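Local structure of cytochrome c551 (2ZON) at residues 19-22 with 23-27; 68-71 with 72-76. The protein binds a covalently attached haem and, as a c-type cytochrome, probably carries single electrons between redox partner proteins. All blocks are in the same frame, centred on the assembly; numbering follows the deposited sequence.

Interaction 1. Residues 19-22 with 23-27; sequences ACVV and CHASG. With HEM (protoporphyrin IX containing Fe), chain K.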
ATOM      1  N   ALA D  19      -2.804  19.556  24.103  1.00 17.69           N
ATOM      2  CA  ALA D  19      -3.984  20.156  23.466  1.00 17.79           C
ATOM      3  C   ALA D  19      -3.679  21.341  22.550  1.00 18.48           C
ATOM      4  O   ALA D  19      -3.835  21.258  21.315  1.00 18.66           O
ATOM      5  CB  ALA D  19      -4.977  20.574  24.544  1.00 18.47           C
ATOM      6  N   CYS D  20      -3.245  22.441  23.160  1.00 17.48           N
ATOM      7  CA  CYS D  20      -3.020  23.715  22.473  1.00 18.23           C
ATOM      8  C   CYS D  20      -2.141  23.576  21.232  1.00 18.36           C
ATOM      9  O   CYS D  20      -2.317  24.330  20.269  1.00 19.39           O
ATOM     10  CB  CYS D  20      -2.330  24.696  23.414  1.00 17.64           C
ATOM     11  SG  CYS D  20      -3.113  24.788  25.047  1.00 18.33           S
ATOM     12  N   VAL D  21      -1.180  22.652  21.293  1.00 19.37           N
ATOM     13  CA  VAL D  21      -0.206  22.421  20.223  1.00 20.46           C
ATOM     14  C   VAL D  21      -0.884  22.112  18.889  1.00 21.34           C
ATOM     15  O   VAL D  21      -0.318  22.381  17.830  1.00 20.85           O
ATOM     16  CB  VAL D  21       0.780  21.255  20.593  1.00 20.75           C
ATOM     17  CG1 VAL D  21       0.008  19.950  20.832  1.00 20.72           C
ATOM     18  CG2 VAL D  21       1.898  21.074  19.540  1.00 21.32           C
ATOM     19  N   VAL D  22      -2.095  21.546  18.930  1.00 21.47           N
ATOM     20  CA  VAL D  22      -2.738  21.153  17.666  1.00 22.65           C
ATOM     21  C   VAL D  22      -2.912  22.334  16.712  1.00 22.72           C
ATOM     22  O   VAL D  22      -2.767  22.169  15.501  1.00 23.62           O
ATOM     23  CB  VAL D  22      -4.042  20.336  17.847  1.00 23.09           C
ATOM     24  CG1 VAL D  22      -5.135  21.159  18.498  1.00 22.75           C
ATOM     25  CG2 VAL D  22      -4.500  19.800  16.494  1.00 24.91           C
ATOM     26  N   CYS D  23      -3.175  23.520  17.260  1.00 22.38           N
ATOM     27  CA  CYS D  23      -3.307  24.738  16.456  1.00 21.97           C
ATOM     28  C   CYS D  23      -2.084  25.655  16.476  1.00 22.31           C
ATOM     29  O   CYS D  23      -1.788  26.358  15.489  1.00 22.09           O
ATOM     30  CB  CYS D  23      -4.513  25.525  16.916  1.00 21.75           C
ATOM     31  SG  CYS D  23      -6.086  24.647  16.764  1.00 20.58           S
ATOM     32  N   HIS D  24      -1.377  25.665  17.600  1.00 22.14           N
ATOM     33  CA  HIS D  24      -0.335  26.664  17.787  1.00 21.73           C
ATOM     34  C   HIS D  24       1.063  26.228  17.331  1.00 22.66           C
ATOM     35  O   HIS D  24       1.971  27.066  17.260  1.00 21.88           O
ATOM     36  CB  HIS D  24      -0.344  27.183  19.239  1.00 21.82           C
ATOM     37  CG  HIS D  24      -1.479  28.117  19.541  1.00 20.40           C
ATOM     38  ND1 HIS D  24      -1.435  29.465  19.248  1.00 19.02           N
ATOM     39  CD2 HIS D  24      -2.678  27.901  20.130  1.00 20.23           C
ATOM     40  CE1 HIS D  24      -2.558  30.037  19.639  1.00 18.99           C
ATOM     41  NE2 HIS D  24      -3.327  29.112  20.188  1.00 18.74           N
ATOM     42  N   ALA D  25       1.239  24.943  17.013  1.00 23.87           N
ATOM     43  CA  ALA D  25       2.525  24.439  16.485  1.00 25.77           C
ATOM     44  C   ALA D  25       2.814  25.034  15.109  1.00 27.18           C
ATOM     45  O   ALA D  25       3.802  25.740  14.910  1.00 27.29           O
ATOM     46  CB  ALA D  25       2.532  22.923  16.402  1.00 25.44           C
ATOM     47  N   SER D  26       1.947  24.713  14.162  1.00 29.12           N
ATOM     48  CA  SER D  26       1.846  25.474  12.938  1.00 31.22           C
ATOM     49  C   SER D  26       0.878  26.597  13.333  1.00 31.83           C
ATOM     50  O   SER D  26       0.762  26.916  14.517  1.00 33.72           O
ATOM     51  CB  SER D  26       1.318  24.588  11.805  1.00 31.36           C
ATOM     52  OG  SER D  26       0.081  23.978  12.138  1.00 33.39           O
ATOM     53  N   GLY D  27       0.201  27.224  12.392  1.00 32.05           N
ATOM     54  CA  GLY D  27      -0.800  28.209  12.789  1.00 30.66           C
ATOM     55  C   GLY D  27      -2.152  27.868  12.207  1.00 30.15           C
ATOM     56  O   GLY D  27      -2.626  28.557  11.292  1.00 29.65           O
TER
HETATM   57  CHA HEM K 200      -5.108  32.767  20.036  1.00 19.61           C
HETATM   58  CHB HEM K 200      -3.467  30.260  23.798  1.00 19.71           C
HETATM   59  CHC HEM K 200      -5.819  26.408  22.171  1.00 19.53           C
HETATM   60  CHD HEM K 200      -6.455  28.629  17.973  1.00 21.13           C
HETATM   61  C1A HEM K 200      -4.482  32.501  21.257  1.00 20.60           C
HETATM   62  C2A HEM K 200      -3.880  33.412  22.126  1.00 19.78           C
HETATM   63  C3A HEM K 200      -3.420  32.676  23.198  1.00 19.23           C
HETATM   64  C4A HEM K 200      -3.745  31.346  22.981  1.00 19.33           C
HETATM   65  CMA HEM K 200      -2.672  33.186  24.444  1.00 20.52           C
HETATM   66  CAA HEM K 200      -3.761  34.917  21.904  1.00 21.49           C
HETATM   67  CBA HEM K 200      -5.050  35.611  22.289  1.00 25.94           C
HETATM   68  CGA HEM K 200      -5.398  36.661  21.233  1.00 28.57           C
HETATM   69  O1A HEM K 200      -5.307  36.330  20.030  1.00 30.76           O
HETATM   70  O2A HEM K 200      -5.739  37.772  21.664  1.00 31.07           O
HETATM   71  C1B HEM K 200      -4.032  28.989  23.779  1.00 19.59           C
HETATM   72  C2B HEM K 200      -3.970  28.030  24.774  1.00 17.36           C
HETATM   73  C3B HEM K 200      -4.660  26.921  24.333  1.00 17.94           C
HETATM   74  C4B HEM K 200      -5.084  27.223  23.033  1.00 18.88           C
HETATM   75  CMB HEM K 200      -3.289  28.249  26.149  1.00 16.23           C
HETATM   76  CAB HEM K 200      -4.803  25.585  25.066  1.00 18.94           C
HETATM   77  CBB HEM K 200      -5.385  25.697  26.488  1.00 19.62           C
HETATM   78  C1C HEM K 200      -6.191  26.597  20.838  1.00 19.09           C
HETATM   79  C2C HEM K 200      -6.771  25.675  19.967  1.00 19.93           C
HETATM   80  C3C HEM K 200      -6.980  26.297  18.745  1.00 19.47           C
HETATM   81  C4C HEM K 200      -6.494  27.600  18.914  1.00 20.77           C
HETATM   82  CMC HEM K 200      -7.100  24.221  20.339  1.00 20.16           C
HETATM   83  CAC HEM K 200      -7.511  25.580  17.502  1.00 19.05           C
HETATM   84  CBC HEM K 200      -8.914  24.962  17.571  1.00 17.49           C
HETATM   85  C1D HEM K 200      -6.235  29.994  18.149  1.00 20.16           C
HETATM   86  C2D HEM K 200      -6.491  31.028  17.248  1.00 20.55           C
HETATM   87  C3D HEM K 200      -6.112  32.221  17.822  1.00 20.99           C
HETATM   88  C4D HEM K 200      -5.614  31.890  19.082  1.00 20.41           C
HETATM   89  CMD HEM K 200      -7.103  30.850  15.847  1.00 20.79           C
HETATM   90  CAD HEM K 200      -6.232  33.641  17.223  1.00 23.13           C
HETATM   91  CBD HEM K 200      -7.659  34.166  17.453  1.00 25.68           C
HETATM   92  CGD HEM K 200      -8.102  35.228  16.425  1.00 29.32           C
HETATM   93  O1D HEM K 200      -7.380  36.241  16.306  1.00 30.74           O
HETATM   94  O2D HEM K 200      -9.160  35.011  15.779  1.00 31.23           O
HETATM   95  NA  HEM K 200      -4.383  31.275  21.800  1.00 17.87           N
HETATM   96  NB  HEM K 200      -4.713  28.473  22.736  1.00 16.88           N
HETATM   97  NC  HEM K 200      -6.031  27.752  20.173  1.00 18.79           N
HETATM   98  ND  HEM K 200      -5.707  30.552  19.250  1.00 19.32           N
HETATM   99 FE   HEM K 200      -5.173  29.541  20.985  1.00 19.40          FE
HETATM  100  O   HOH W   1      -0.663  23.282  14.321  1.00 31.60           O

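Interaction 2. Residues 68-71 with 72-76; sequences TAAD and EATLR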
ATOM      1  N   THR D  68     -10.207  22.787  26.188  1.00 19.98           N
ATOM      2  CA  THR D  68      -9.853  21.869  27.267  1.00 19.23           C
ATOM      3  C   THR D  68     -10.804  22.025  28.455  1.00 19.49           C
ATOM      4  O   THR D  68     -11.648  22.927  28.473  1.00 19.50           O
ATOM      5  CB  THR D  68      -8.413  22.110  27.773  1.00 19.44           C
ATOM      6  OG1 THR D  68      -8.379  23.320  28.544  1.00 18.18           O
ATOM      7  CG2 THR D  68      -7.434  22.215  26.619  1.00 19.12           C
ATOM      8  N   ALA D  69     -10.649  21.141  29.439  1.00 19.70           N
ATOM      9  CA  ALA D  69     -11.390  21.251  30.696  1.00 19.72           C
ATOM     10  C   ALA D  69     -10.435  21.640  31.822  1.00 19.88           C
ATOM     11  O   ALA D  69     -10.726  21.418  33.003  1.00 20.60           O
ATOM     12  CB  ALA D  69     -12.071  19.942  31.019  1.00 20.04           C
ATOM     13  N   ALA D  70      -9.295  22.223  31.459  1.00 19.34           N
ATOM     14  CA  ALA D  70      -8.270  22.607  32.443  1.00 19.09           C
ATOM     15  C   ALA D  70      -8.783  23.721  33.340  1.00 19.28           C
ATOM     16  O   ALA D  70      -9.615  24.528  32.923  1.00 18.56           O
ATOM     17  CB  ALA D  70      -7.014  23.057  31.732  1.00 18.76           C
ATOM     18  N   ASP D  71      -8.276  23.774  34.568  1.00 18.45           N
ATOM     19  CA  ASP D  71      -8.632  24.874  35.438  1.00 18.28           C
ATOM     20  C   ASP D  71      -7.890  26.175  35.082  1.00 18.22           C
ATOM     21  O   ASP D  71      -6.940  26.182  34.266  1.00 17.26           O
ATOM     22  CB  ASP D  71      -8.564  24.473  36.935  1.00 17.91           C
ATOM     23  CG  ASP D  71      -7.138  24.327  37.473  1.00 18.87           C
ATOM     24  OD1 ASP D  71      -6.173  24.642  36.761  1.00 18.85           O
ATOM     25  OD2 ASP D  71      -7.000  23.891  38.645  1.00 21.34           O
ATOM     26  N   GLU D  72      -8.353  27.283  35.655  1.00 18.65           N
ATOM     27  CA  GLU D  72      -7.792  28.587  35.335  1.00 19.34           C
ATOM     28  C   GLU D  72      -6.288  28.646  35.602  1.00 18.93           C
ATOM     29  O   GLU D  72      -5.537  29.189  34.787  1.00 18.23           O
ATOM     30  CB  GLU D  72      -8.556  29.685  36.091  1.00 20.00           C
ATOM     31  CG  GLU D  72      -8.231  31.104  35.661  1.00 23.55           C
ATOM     32  CD  GLU D  72      -8.713  32.117  36.692  1.00 29.49           C
ATOM     33  OE1 GLU D  72      -9.947  32.215  36.886  1.00 34.07           O
ATOM     34  OE2 GLU D  72      -7.863  32.772  37.337  1.00 32.09           O
ATOM     35  N   ALA D  73      -5.836  28.082  36.730  1.00 19.01           N
ATOM     36  CA  ALA D  73      -4.401  28.097  37.047  1.00 18.64           C
ATOM     37  C   ALA D  73      -3.558  27.342  36.009  1.00 18.30           C
ATOM     38  O   ALA D  73      -2.430  27.751  35.697  1.00 18.29           O
ATOM     39  CB  ALA D  73      -4.148  27.529  38.441  1.00 19.15           C
ATOM     40  N   THR D  74      -4.089  26.228  35.502  1.00 17.44           N
ATOM     41  CA  THR D  74      -3.337  25.425  34.548  1.00 16.61           C
ATOM     42  C   THR D  74      -3.322  26.185  33.220  1.00 16.89           C
ATOM     43  O   THR D  74      -2.299  26.239  32.542  1.00 15.92           O
ATOM     44  CB  THR D  74      -3.940  24.020  34.373  1.00 17.26           C
ATOM     45  OG1 THR D  74      -3.962  23.346  35.640  1.00 17.30           O
ATOM     46  CG2 THR D  74      -3.114  23.182  33.379  1.00 17.91           C
ATOM     47  N   LEU D  75      -4.473  26.760  32.848  1.00 16.68           N
ATOM     48  CA  LEU D  75      -4.524  27.599  31.645  1.00 17.30           C
ATOM     49  C   LEU D  75      -3.571  28.801  31.754  1.00 17.89           C
ATOM     50  O   LEU D  75      -2.896  29.145  30.784  1.00 17.84           O
ATOM     51  CB  LEU D  75      -5.960  28.065  31.340  1.00 17.53           C
ATOM     52  CG  LEU D  75      -6.952  26.984  30.900  1.00 17.09           C
ATOM     53  CD1 LEU D  75      -8.399  27.460  31.005  1.00 18.10           C
ATOM     54  CD2 LEU D  75      -6.674  26.520  29.489  1.00 18.39           C
ATOM     55  N   ARG D  76      -3.517  29.437  32.923  1.00 17.69           N
ATOM     56  CA  ARG D  76      -2.565  30.537  33.131  1.00 18.39           C
ATOM     57  C   ARG D  76      -1.133  30.080  32.872  1.00 17.85           C
ATOM     58  O   ARG D  76      -0.337  30.798  32.235  1.00 18.15           O
ATOM     59  CB  ARG D  76      -2.691  31.093  34.547  1.00 19.02           C
ATOM     60  CG  ARG D  76      -1.676  32.182  34.858  1.00 22.35           C
ATOM     61  CD  ARG D  76      -1.843  32.717  36.256  1.00 26.46           C
ATOM     62  NE  ARG D  76      -3.107  33.430  36.360  1.00 30.87           N
ATOM     63  CZ  ARG D  76      -4.200  32.952  36.939  1.00 33.28           C
ATOM     64  NH1 ARG D  76      -5.303  33.689  36.954  1.00 34.88           N
ATOM     65  NH2 ARG D  76      -4.197  31.746  37.504  1.00 35.63           N
TER

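Interaction 1. Residues 19-22 with 23-27
Cys20 and His24 meet one turn apart in the CXXCH haem-binding motif of a c-type cytochrome, here Cys20, Val21, Val22, Cys23 and His24 on helix 10-24. The two cysteines reach the haem at neighbouring pyrrole rings. Cys20 SG is joined to CAB of the haem at 1.9 Å, and Cys23 SG makes the matching thioether to CAC. Both sulfurs lie anti to their own carbonyl carbon (chi1 -48° and -61°), which carries them off the helix toward the porphyrin rim. The His24 imidazole stands over the haem centre. His24 NE2 binds the iron at 2.1 Å, and Met62 SD supplies the other axial ligand. His24 ND1 is hydrogen-bonded to Pro32 O, which helps fix the rotation of the ring. Cys20 O lies near the ring plane at its edge. This carbonyl accepts two backbone bonds, from Cys23 N and from His24 N. The His24 bond lies in the carbonyl plane, while Cys23 N sits above it. Val22 CG1 lies 4.1 Å from the haem methyl CMC. Val21 CG2, anti to its backbone N, packs on Ala25 CB at 3.7 Å, and Val21 also touches an aromatic side chain on the chain of another protein. A water donates to Val22 O at 2.7 Å.

Interaction 2. Residues 68-71 with 72-76
Asp71 OD1 takes two hydrogen bonds from Thr74. The backbone N of Thr74 donates to Asp71 OD1 over 2.9 Å and meets it nearly along the C-O axis of the carboxylate. Thr74 OG1 donates to the same Asp71 OD1 over 2.8 Å, but from above the carboxylate plane, 38° out of it. The two side chains cross at about a right angle. The Asp71 carboxylate is placed by its first torsion (chi1 73°), which sets CG between the backbone N and the carbonyl carbon and folds OD1 back over the first turn. The backbone of Asp71 also takes part. Asp71 O accepts from Leu75 N at 2.9 Å in a nearly straight bond of 173°, and only weakly from Thr74 N. Asp71 is thus the N-cap of helix 72-85, and the negative charge at this helix start probably interacts favourably with the helix dipole. One turn along the helix, Arg76 NH1 forms a salt bridge with Glu72 OE2 at 2.7 Å, approaching on the anti side of the carboxylate. On the loop side, Thr68 OG1 accepts from Ala70 N at 3.2 Å and closes an ST turn. The same hydroxyl is hydrogen-bonded to Arg65 O. The apolar part of the contact centres on Leu75. Leu75 CG lies 4.0 Å from Ala70 CB, and CD1 approaches Ala70 O, which is itself hydrogen-bonded to Arg65 NH2. Thr68 and Leu75 run past each other in opposite directions. Leu75 CD2 comes 3.7 Å from Thr68 OG1. Leu75 also packs on Leu15, Leu52 and Leu56, and touches the haem.

Overall arrangement
Interactions 1 and 2 both border the haem pocket, with centres about 16 Å apart. Interaction 1 holds the haem directly, through two thioethers and one axial iron ligand. Interaction 2 adds wall contacts from Leu75 and Thr68, with the nearest atoms of the Leu75 side chain and the haem about 3 Å apart. The two also touch each other. Ala19 CB packs on Thr68 CG2 at 3.6 Å, which brings the loop before helix 72-85 against helix 10-24. Met62, the second axial ligand, comes between the two regions in sequence. Residues of both contacts, Ala19 and Val21 in one and Thr68 and Ala69 in the other, also meet the chain of another protein.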